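Local coordinates for protein organophosphorus hydrolase (Pseudomonas pseudoalcaligenes, PDB 4LE6) that probably hydrolyses organophosphate triesters at a two-zinc centre, as a phosphotriesterase of the metallo-beta-lactamase superfamily, at residues Leu136-His139 with Asp143-Cys146; Val89-Ile94 with Leu100-Thr105; Ser219-Pro224 with Ser241-Gly246. All coordinates share one frame; numbering follows the deposited sequence.

Interaction 1 of 3, residues Leu136-His139 with Asp143-Cys146; sequences LLTH and DHAC. With ZN (zinc ion), chain K; ZN (zinc ion), chain J.
His139 and His144, both from the HxHxDH zinc-binding motif of the metallo-beta-lactamase superfamily, meet at their imidazole rings. Metal coordination sets their positions. His139 NE2 binds the chain J zinc ion at 2.2 Å; His144 NE2 binds the chain K zinc ion at 2.1 Å, joined there by Asp143 OD2 at 2.2 Å. Water 1 bridges the two ions.

The aromatic contact is oblique, with planes at 49° and centroids 3.9 Å apart. His139 CE1 lies over the centre of the His144 ring, only 3.0 Å from His144 NE2, so the packing is close.

Among polar contacts, His139 ND1 donates to Thr138 OG1 (2.9 Å) almost in its own ring plane, which fixes the ring's rotation. Asp104 hydrogen-bonds both Thr138 OG1 and His144 ND1, a second-shell carboxylate behind the metal ligands.

Apolar packing is slight: Leu137 reaches Ala145 CB with CD1 (4.1 Å) and His144 O with CD2 (3.6 Å).

His141, His226, Asp247 and His294 complete the two zinc sites. The loop that follows strand 134-136 lies against helix 142-145, while Leu137 O accepts a hydrogen bond from Tyr233 of strand 231-237 and Cys146 is disulfide-bonded to Cys110.

Interaction 2 of 3, residues Val89-Ile94 with Leu100-Thr105; sequences VNAYLI and LVLIDT
Tyr92 faces Ile103 and Ile94 faces Val101 as antiparallel hydrogen-bonded pairs, with Leu93-Leu102 the non-hydrogen-bonded pair between them, in strands whose axes approach to 4.7 Å at 167°. Four backbone bonds close the ladder of this beta hairpin; the shortest, Ile103 N to Tyr92 O, is 2.7 Å long and nearly straight (177° at the hydrogen).

On the face carrying Leu93 and Leu102, the Leu93 CD1 methyl lies 3.7 Å from Leu100 CG and 4.1 Å from Leu102 CB. Leu93 CG stands opposite its own backbone N (chi1 -180°), which sends the branch across to the partner strand. Leu102 CD1 turns back over the Tyr92 carbonyl, 3.5 Å from its oxygen.

On the other face, Ile94 and Ile103 touch through their CD1 methyls at 3.8 Å. These two residues and Tyr92 also pack on Val244 of strand 240-246, in the facing sheet of the alpha-beta/beta-alpha sandwich. At the far end, Ala91 CB sits 3.4 Å from Ile103 O, where the hydrogen-bonded ladder stops.

There water 2 takes over, donating to Asn90 O and to Asp104 OD2 (3.0 Å from the water oxygen). Asp104 OD2 is the same atom that holds His144 and Thr138.

The chemistry therefore changes along the hairpin. A buried aliphatic section is held by regular backbone bonds, and its end at Asp104 supplies a carboxylate that accepts a bond from water 2 and probably polarises the zinc-ligand histidine it holds.

Interaction 3 of 3, residues Ser219-Pro224 with Ser241-Gly246; sequences SLVASP and SLLVWG
Three consecutive strands, 218-222, 231-237 and 240-246, run as an antiparallel meander in the second sheet of the metallo-beta-lactamase sandwich, and this contact joins the two outer ones across the middle strand. Val221 and Leu243 supply its apolar contact. Val221 CG2 lies 3.8 Å from Leu243 CD1, and Val221 CB is 4.0 Å from the same methyl. The two side chains cross at about a right angle. Leu243 CG is trans to its backbone N (chi1 -176°), and the CD1 branch makes the final approach to the valine. Val221 also touches Leu234 of the intervening strand, while Leu243 packs on Ile279 of helix 269-286, which covers this face of the sheet.

Further along, the CA atoms of Ser223 and Trp245 are 8.2 Å apart, and Ser223 OG is 4.4 Å from Trp245 O. Ser232 of the middle strand connects them, since its OG is hydrogen-bonded to both Ser223 OG and Trp245 O; Ser223 OG has His230 ND1 as another partner.

No hydrogen bond passes directly between 219-224 and 241-246, and they bury just 92 Å² together. Their direct cohesion is thus dispersion between two aliphatic side chains, of which Leu243 also packs on the helix, with polar linkage relayed through the strand between them.

How the interactions relate
Interaction 2 supplies the second shell of interaction 1: Asp104 OD2 is 2.7 Å from His144 ND1, and Thr105 OG1 is 2.8 Å from His144 O, both probable hydrogen bonds. The centres of interactions 1 and 2 lie 9 Å apart, and the nearest side-chain atom of Asp104 is about 7 Å from a zinc ion. The centre of interaction 3 lies about 13 Å from the centres of the other two, in the opposing sheet. Its Val244 CG1 packs 3.5 Å from Ile103 CG2, joining the two sheets of the sandwich. Gly246 CA lies 3.7 Å from Thr138 CG2, and the segment 241-246 leads directly into Asp247, the ligand shared by both zinc ions.

Interaction 1 of 3, residues Leu136-His139 with Asp143-Cys146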
loop_
_atom_site.group_PDB
_atom_site.type_symbol
_atom_site.label_atom_id
_atom_site.label_comp_id
_atom_site.label_asym_id
_atom_site.label_seq_id
_atom_site.Cartn_x
_atom_site.Cartn_y
_atom_site.Cartn_z
ATOM N N LEU A 136 -21.397 -11.528 5.153
ATOM C CA LEU A 136 -21.055 -12.775 4.471
ATOM C C LEU A 136 -19.759 -13.304 5.061
ATOM O O LEU A 136 -18.763 -12.590 5.102
ATOM C CB LEU A 136 -20.851 -12.550 2.966
ATOM C CG LEU A 136 -21.918 -11.730 2.241
ATOM C CD1 LEU A 136 -21.467 -11.408 0.823
ATOM C CD2 LEU A 136 -23.233 -12.471 2.244
ATOM N N LEU A 137 -19.750 -14.553 5.510
ATOM C CA LEU A 137 -18.522 -15.142 6.034
ATOM C C LEU A 137 -17.898 -16.041 4.983
ATOM O O LEU A 137 -18.589 -16.920 4.448
ATOM C CB LEU A 137 -18.834 -15.981 7.271
ATOM C CG LEU A 137 -19.351 -15.220 8.492
ATOM C CD1 LEU A 137 -19.622 -16.220 9.605
ATOM C CD2 LEU A 137 -18.352 -14.172 8.925
ATOM N N THR A 138 -16.602 -15.861 4.691
ATOM C CA THR A 138 -15.935 -16.768 3.751
ATOM C C THR A 138 -15.836 -18.156 4.382
ATOM O O THR A 138 -15.972 -19.158 3.697
ATOM C CB THR A 138 -14.539 -16.278 3.323
ATOM O OG1 THR A 138 -13.714 -16.075 4.478
ATOM C CG2 THR A 138 -14.679 -14.978 2.580
ATOM N N HIS A 139 -15.614 -18.194 5.695
ATOM C CA HIS A 139 -15.546 -19.436 6.454
ATOM C C HIS A 139 -15.598 -19.100 7.940
ATOM O O HIS A 139 -15.599 -17.927 8.312
ATOM C CB HIS A 139 -14.280 -20.262 6.117
ATOM C CG HIS A 139 -12.977 -19.568 6.405
ATOM N ND1 HIS A 139 -12.647 -18.341 5.874
ATOM C CD2 HIS A 139 -11.883 -19.982 7.096
ATOM C CE1 HIS A 139 -11.424 -18.009 6.257
ATOM N NE2 HIS A 139 -10.942 -18.985 7.008
ATOM N N ASP A 143 -10.568 -15.851 13.013
ATOM C CA ASP A 143 -10.105 -14.564 12.467
ATOM C C ASP A 143 -11.038 -13.985 11.396
ATOM O O ASP A 143 -10.764 -12.916 10.827
ATOM C CB ASP A 143 -8.652 -14.643 11.951
ATOM C CG ASP A 143 -8.428 -15.773 10.940
ATOM O OD1 ASP A 143 -8.841 -16.908 11.222
ATOM O OD2 ASP A 143 -7.804 -15.537 9.870
ATOM N N HIS A 144 -12.150 -14.677 11.152
ATOM C CA HIS A 144 -13.171 -14.225 10.210
ATOM C C HIS A 144 -14.526 -14.068 10.882
ATOM O O HIS A 144 -15.327 -13.192 10.513
ATOM C CB HIS A 144 -13.251 -15.216 9.036
ATOM C CG HIS A 144 -11.954 -15.353 8.310
ATOM N ND1 HIS A 144 -11.677 -14.663 7.151
ATOM C CD2 HIS A 144 -10.829 -16.039 8.622
ATOM C CE1 HIS A 144 -10.440 -14.932 6.769
ATOM N NE2 HIS A 144 -9.906 -15.770 7.640
ATOM N N ALA A 145 -14.777 -14.901 11.886
ATOM C CA ALA A 145 -16.118 -15.005 12.456
ATOM C C ALA A 145 -16.230 -14.460 13.873
ATOM O O ALA A 145 -17.325 -14.057 14.277
ATOM C CB ALA A 145 -16.608 -16.453 12.431
ATOM N N CYS A 146 -15.136 -14.439 14.633
ATOM C CA CYS A 146 -15.241 -13.988 16.022
ATOM C C CYS A 146 -15.696 -12.528 16.134
ATOM O O CYS A 146 -16.265 -12.131 17.147
ATOM C CB CYS A 146 -13.918 -14.144 16.753
ATOM S SG CYS A 146 -13.638 -15.820 17.385
HETATM ZN ZN ZN K . -8.000 -16.503 7.946
HETATM ZN ZN ZN J . -8.937 -19.498 7.696
HETATM O O HOH W 1 -8.104 -18.008 8.975
#

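Interaction 2 of 3, residues Val89-Ile94 with Leu100-Thr105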
loop_
_atom_site.group_PDB
_atom_site.type_symbol
_atom_site.label_atom_id
_atom_site.label_comp_id
_atom_site.label_asym_id
_atom_site.label_seq_id
_atom_site.Cartn_x
_atom_site.Cartn_y
_atom_site.Cartn_z
ATOM N N VAL A 89 -4.875 -9.412 8.761
ATOM C CA VAL A 89 -6.215 -9.979 8.715
ATOM C C VAL A 89 -7.137 -8.848 8.261
ATOM O O VAL A 89 -7.239 -7.817 8.928
ATOM C CB VAL A 89 -6.645 -10.485 10.094
ATOM C CG1 VAL A 89 -8.089 -10.993 10.071
ATOM C CG2 VAL A 89 -5.707 -11.581 10.572
ATOM N N ASN A 90 -7.770 -9.019 7.105
ATOM C CA ASN A 90 -8.610 -7.983 6.531
ATOM C C ASN A 90 -10.079 -8.401 6.407
ATOM O O ASN A 90 -10.402 -9.584 6.293
ATOM C CB ASN A 90 -8.101 -7.602 5.144
ATOM C CG ASN A 90 -6.625 -7.281 5.128
ATOM O OD1 ASN A 90 -6.111 -6.542 5.978
ATOM N ND2 ASN A 90 -5.934 -7.809 4.132
ATOM N N ALA A 91 -10.965 -7.417 6.439
ATOM C CA ALA A 91 -12.370 -7.640 6.105
ATOM C C ALA A 91 -12.763 -6.589 5.072
ATOM O O ALA A 91 -12.014 -5.628 4.853
ATOM C CB ALA A 91 -13.226 -7.546 7.323
ATOM N N TYR A 92 -13.914 -6.769 4.428
ATOM C CA TYR A 92 -14.300 -5.840 3.359
ATOM C C TYR A 92 -15.748 -5.406 3.450
ATOM O O TYR A 92 -16.620 -6.230 3.624
ATOM C CB TYR A 92 -13.993 -6.477 2.004
ATOM C CG TYR A 92 -12.513 -6.718 1.896
ATOM C CD1 TYR A 92 -11.662 -5.711 1.454
ATOM C CD2 TYR A 92 -11.952 -7.912 2.324
ATOM C CE1 TYR A 92 -10.315 -5.910 1.377
ATOM C CE2 TYR A 92 -10.594 -8.109 2.261
ATOM C CZ TYR A 92 -9.782 -7.091 1.800
ATOM O OH TYR A 92 -8.412 -7.272 1.747
ATOM N N LEU A 93 -15.983 -4.107 3.310
ATOM C CA LEU A 93 -17.321 -3.542 3.418
ATOM C C LEU A 93 -17.666 -2.975 2.064
ATOM O O LEU A 93 -16.953 -2.109 1.569
ATOM C CB LEU A 93 -17.315 -2.419 4.450
ATOM C CG LEU A 93 -18.625 -1.688 4.725
ATOM C CD1 LEU A 93 -19.644 -2.633 5.317
ATOM C CD2 LEU A 93 -18.345 -0.524 5.667
ATOM N N ILE A 94 -18.723 -3.479 1.439
ATOM C CA ILE A 94 -19.078 -3.053 0.100
ATOM C C ILE A 94 -20.475 -2.450 0.126
ATOM O O ILE A 94 -21.440 -3.075 0.583
ATOM C CB ILE A 94 -18.978 -4.218 -0.896
ATOM C CG1 ILE A 94 -17.530 -4.735 -0.908
ATOM C CG2 ILE A 94 -19.363 -3.773 -2.302
ATOM C CD1 ILE A 94 -17.305 -5.950 -1.743
ATOM N N LEU A 100 -25.615 -2.627 2.202
ATOM C CA LEU A 100 -24.307 -2.453 2.817
ATOM C C LEU A 100 -23.892 -3.820 3.335
ATOM O O LEU A 100 -24.526 -4.380 4.235
ATOM C CB LEU A 100 -24.331 -1.414 3.936
ATOM C CG LEU A 100 -22.956 -1.086 4.532
ATOM C CD1 LEU A 100 -22.032 -0.375 3.524
ATOM C CD2 LEU A 100 -23.120 -0.242 5.769
ATOM N N VAL A 101 -22.834 -4.362 2.741
ATOM C CA VAL A 101 -22.460 -5.750 2.950
ATOM C C VAL A 101 -21.068 -5.843 3.534
ATOM O O VAL A 101 -20.112 -5.309 2.974
ATOM C CB VAL A 101 -22.477 -6.540 1.607
ATOM C CG1 VAL A 101 -22.132 -8.008 1.843
ATOM C CG2 VAL A 101 -23.829 -6.422 0.936
ATOM N N LEU A 102 -20.941 -6.560 4.640
ATOM C CA LEU A 102 -19.636 -6.776 5.241
ATOM C C LEU A 102 -19.204 -8.226 4.985
ATOM O O LEU A 102 -19.962 -9.149 5.268
ATOM C CB LEU A 102 -19.715 -6.474 6.741
ATOM C CG LEU A 102 -18.444 -6.746 7.537
ATOM C CD1 LEU A 102 -17.302 -5.861 7.037
ATOM C CD2 LEU A 102 -18.703 -6.531 9.031
ATOM N N ILE A 103 -18.006 -8.428 4.439
ATOM C CA ILE A 103 -17.452 -9.764 4.247
ATOM C C ILE A 103 -16.329 -9.989 5.264
ATOM O O ILE A 103 -15.309 -9.281 5.235
ATOM C CB ILE A 103 -16.894 -9.957 2.826
ATOM C CG1 ILE A 103 -17.944 -9.574 1.776
ATOM C CG2 ILE A 103 -16.480 -11.398 2.614
ATOM C CD1 ILE A 103 -17.893 -8.127 1.321
ATOM N N ASP A 104 -16.550 -10.981 6.130
ATOM C CA ASP A 104 -15.714 -11.323 7.278
ATOM C C ASP A 104 -15.693 -10.196 8.295
ATOM O O ASP A 104 -16.138 -9.092 8.000
ATOM C CB ASP A 104 -14.330 -11.779 6.841
ATOM C CG ASP A 104 -14.375 -13.121 6.131
ATOM O OD1 ASP A 104 -15.406 -13.816 6.277
ATOM O OD2 ASP A 104 -13.390 -13.496 5.451
ATOM N N THR A 105 -15.233 -10.492 9.505
ATOM C CA THR A 105 -15.413 -9.578 10.623
ATOM C C THR A 105 -14.204 -9.481 11.522
ATOM O O THR A 105 -14.260 -8.855 12.587
ATOM C CB THR A 105 -16.602 -10.004 11.514
ATOM O OG1 THR A 105 -16.287 -11.221 12.211
ATOM C CG2 THR A 105 -17.834 -10.185 10.685
HETATM O O HOH W 2 -12.073 -11.153 4.196
#

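Interaction 3 of 3, residues Ser219-Pro224 with Ser241-Gly246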
loop_
_atom_site.group_PDB
_atom_site.type_symbol
_atom_site.label_atom_id
_atom_site.label_comp_id
_atom_site.label_asym_id
_atom_site.label_seq_id
_atom_site.Cartn_x
_atom_site.Cartn_y
_atom_site.Cartn_z
ATOM N N SER A 219 -22.602 -12.740 -5.842
ATOM C CA SER A 219 -22.763 -14.176 -6.081
ATOM C C SER A 219 -21.699 -14.980 -5.327
ATOM O O SER A 219 -20.669 -14.449 -4.939
ATOM C CB SER A 219 -22.686 -14.487 -7.573
ATOM O OG SER A 219 -21.497 -13.969 -8.122
ATOM N N LEU A 220 -21.975 -16.263 -5.127
ATOM C CA LEU A 220 -21.076 -17.174 -4.433
ATOM C C LEU A 220 -20.090 -17.830 -5.381
ATOM O O LEU A 220 -20.466 -18.260 -6.460
ATOM C CB LEU A 220 -21.896 -18.290 -3.794
ATOM C CG LEU A 220 -22.354 -17.991 -2.378
ATOM C CD1 LEU A 220 -23.160 -16.701 -2.345
ATOM C CD2 LEU A 220 -23.170 -19.164 -1.860
ATOM N N VAL A 221 -18.843 -17.955 -4.947
ATOM C CA VAL A 221 -17.843 -18.702 -5.680
ATOM C C VAL A 221 -17.257 -19.736 -4.720
ATOM O O VAL A 221 -16.415 -19.395 -3.881
ATOM C CB VAL A 221 -16.750 -17.773 -6.232
ATOM C CG1 VAL A 221 -15.625 -18.583 -6.873
ATOM C CG2 VAL A 221 -17.358 -16.786 -7.237
ATOM N N ALA A 222 -17.721 -20.987 -4.819
ATOM C CA ALA A 222 -17.252 -22.041 -3.918
ATOM C C ALA A 222 -15.747 -22.164 -4.074
ATOM O O ALA A 222 -15.265 -22.116 -5.203
ATOM C CB ALA A 222 -17.931 -23.382 -4.239
ATOM N N SER A 223 -15.022 -22.306 -2.963
ATOM C CA SER A 223 -13.556 -22.413 -2.960
ATOM C C SER A 223 -13.153 -23.350 -1.813
ATOM O O SER A 223 -12.407 -22.963 -0.905
ATOM C CB SER A 223 -12.894 -21.035 -2.759
ATOM O OG SER A 223 -13.388 -20.417 -1.595
ATOM N N PRO A 224 -13.673 -24.582 -1.833
ATOM C CA PRO A 224 -13.543 -25.478 -0.672
ATOM C C PRO A 224 -12.104 -25.926 -0.449
ATOM O O PRO A 224 -11.323 -25.914 -1.394
ATOM C CB PRO A 224 -14.419 -26.686 -1.049
ATOM C CG PRO A 224 -14.433 -26.689 -2.577
ATOM C CD PRO A 224 -14.370 -25.218 -2.969
ATOM N N SER A 241 -15.299 -6.439 -11.761
ATOM C CA SER A 241 -15.535 -7.556 -10.857
ATOM C C SER A 241 -14.501 -7.571 -9.765
ATOM O O SER A 241 -13.322 -7.306 -10.010
ATOM C CB SER A 241 -15.465 -8.883 -11.613
ATOM O OG SER A 241 -16.449 -8.929 -12.613
ATOM N N LEU A 242 -14.957 -7.896 -8.565
ATOM C CA LEU A 242 -14.102 -8.045 -7.410
ATOM C C LEU A 242 -14.434 -9.351 -6.724
ATOM O O LEU A 242 -15.598 -9.641 -6.437
ATOM C CB LEU A 242 -14.294 -6.890 -6.423
ATOM C CG LEU A 242 -13.590 -7.041 -5.064
ATOM C CD1 LEU A 242 -12.084 -7.165 -5.210
ATOM C CD2 LEU A 242 -13.907 -5.845 -4.197
ATOM N N LEU A 243 -13.404 -10.143 -6.464
ATOM C CA LEU A 243 -13.592 -11.401 -5.764
ATOM C C LEU A 243 -13.006 -11.256 -4.370
ATOM O O LEU A 243 -11.799 -11.084 -4.211
ATOM C CB LEU A 243 -12.905 -12.541 -6.508
ATOM C CG LEU A 243 -13.139 -13.920 -5.896
ATOM C CD1 LEU A 243 -14.549 -14.419 -6.198
ATOM C CD2 LEU A 243 -12.088 -14.893 -6.413
ATOM N N VAL A 244 -13.877 -11.294 -3.369
ATOM C CA VAL A 244 -13.446 -11.254 -1.983
ATOM C C VAL A 244 -13.228 -12.700 -1.620
ATOM O O VAL A 244 -14.197 -13.443 -1.400
ATOM C CB VAL A 244 -14.485 -10.624 -1.066
ATOM C CG1 VAL A 244 -13.926 -10.518 0.360
ATOM C CG2 VAL A 244 -14.878 -9.268 -1.621
ATOM N N TRP A 245 -11.958 -13.107 -1.575
ATOM C CA TRP A 245 -11.681 -14.531 -1.794
ATOM C C TRP A 245 -11.454 -15.341 -0.533
ATOM O O TRP A 245 -11.421 -16.561 -0.584
ATOM C CB TRP A 245 -10.581 -14.767 -2.856
ATOM C CG TRP A 245 -9.142 -14.566 -2.468
ATOM C CD1 TRP A 245 -8.632 -14.276 -1.235
ATOM C CD2 TRP A 245 -8.018 -14.640 -3.360
ATOM N NE1 TRP A 245 -7.254 -14.179 -1.306
ATOM C CE2 TRP A 245 -6.862 -14.396 -2.598
ATOM C CE3 TRP A 245 -7.885 -14.898 -4.730
ATOM C CZ2 TRP A 245 -5.585 -14.400 -3.159
ATOM C CZ3 TRP A 245 -6.616 -14.908 -5.284
ATOM C CH2 TRP A 245 -5.483 -14.657 -4.498
ATOM N N GLY A 246 -11.326 -14.661 0.604
ATOM C CA GLY A 246 -11.107 -15.336 1.858
ATOM C C GLY A 246 -9.657 -15.784 1.981
ATOM O O GLY A 246 -8.726 -15.014 1.737
#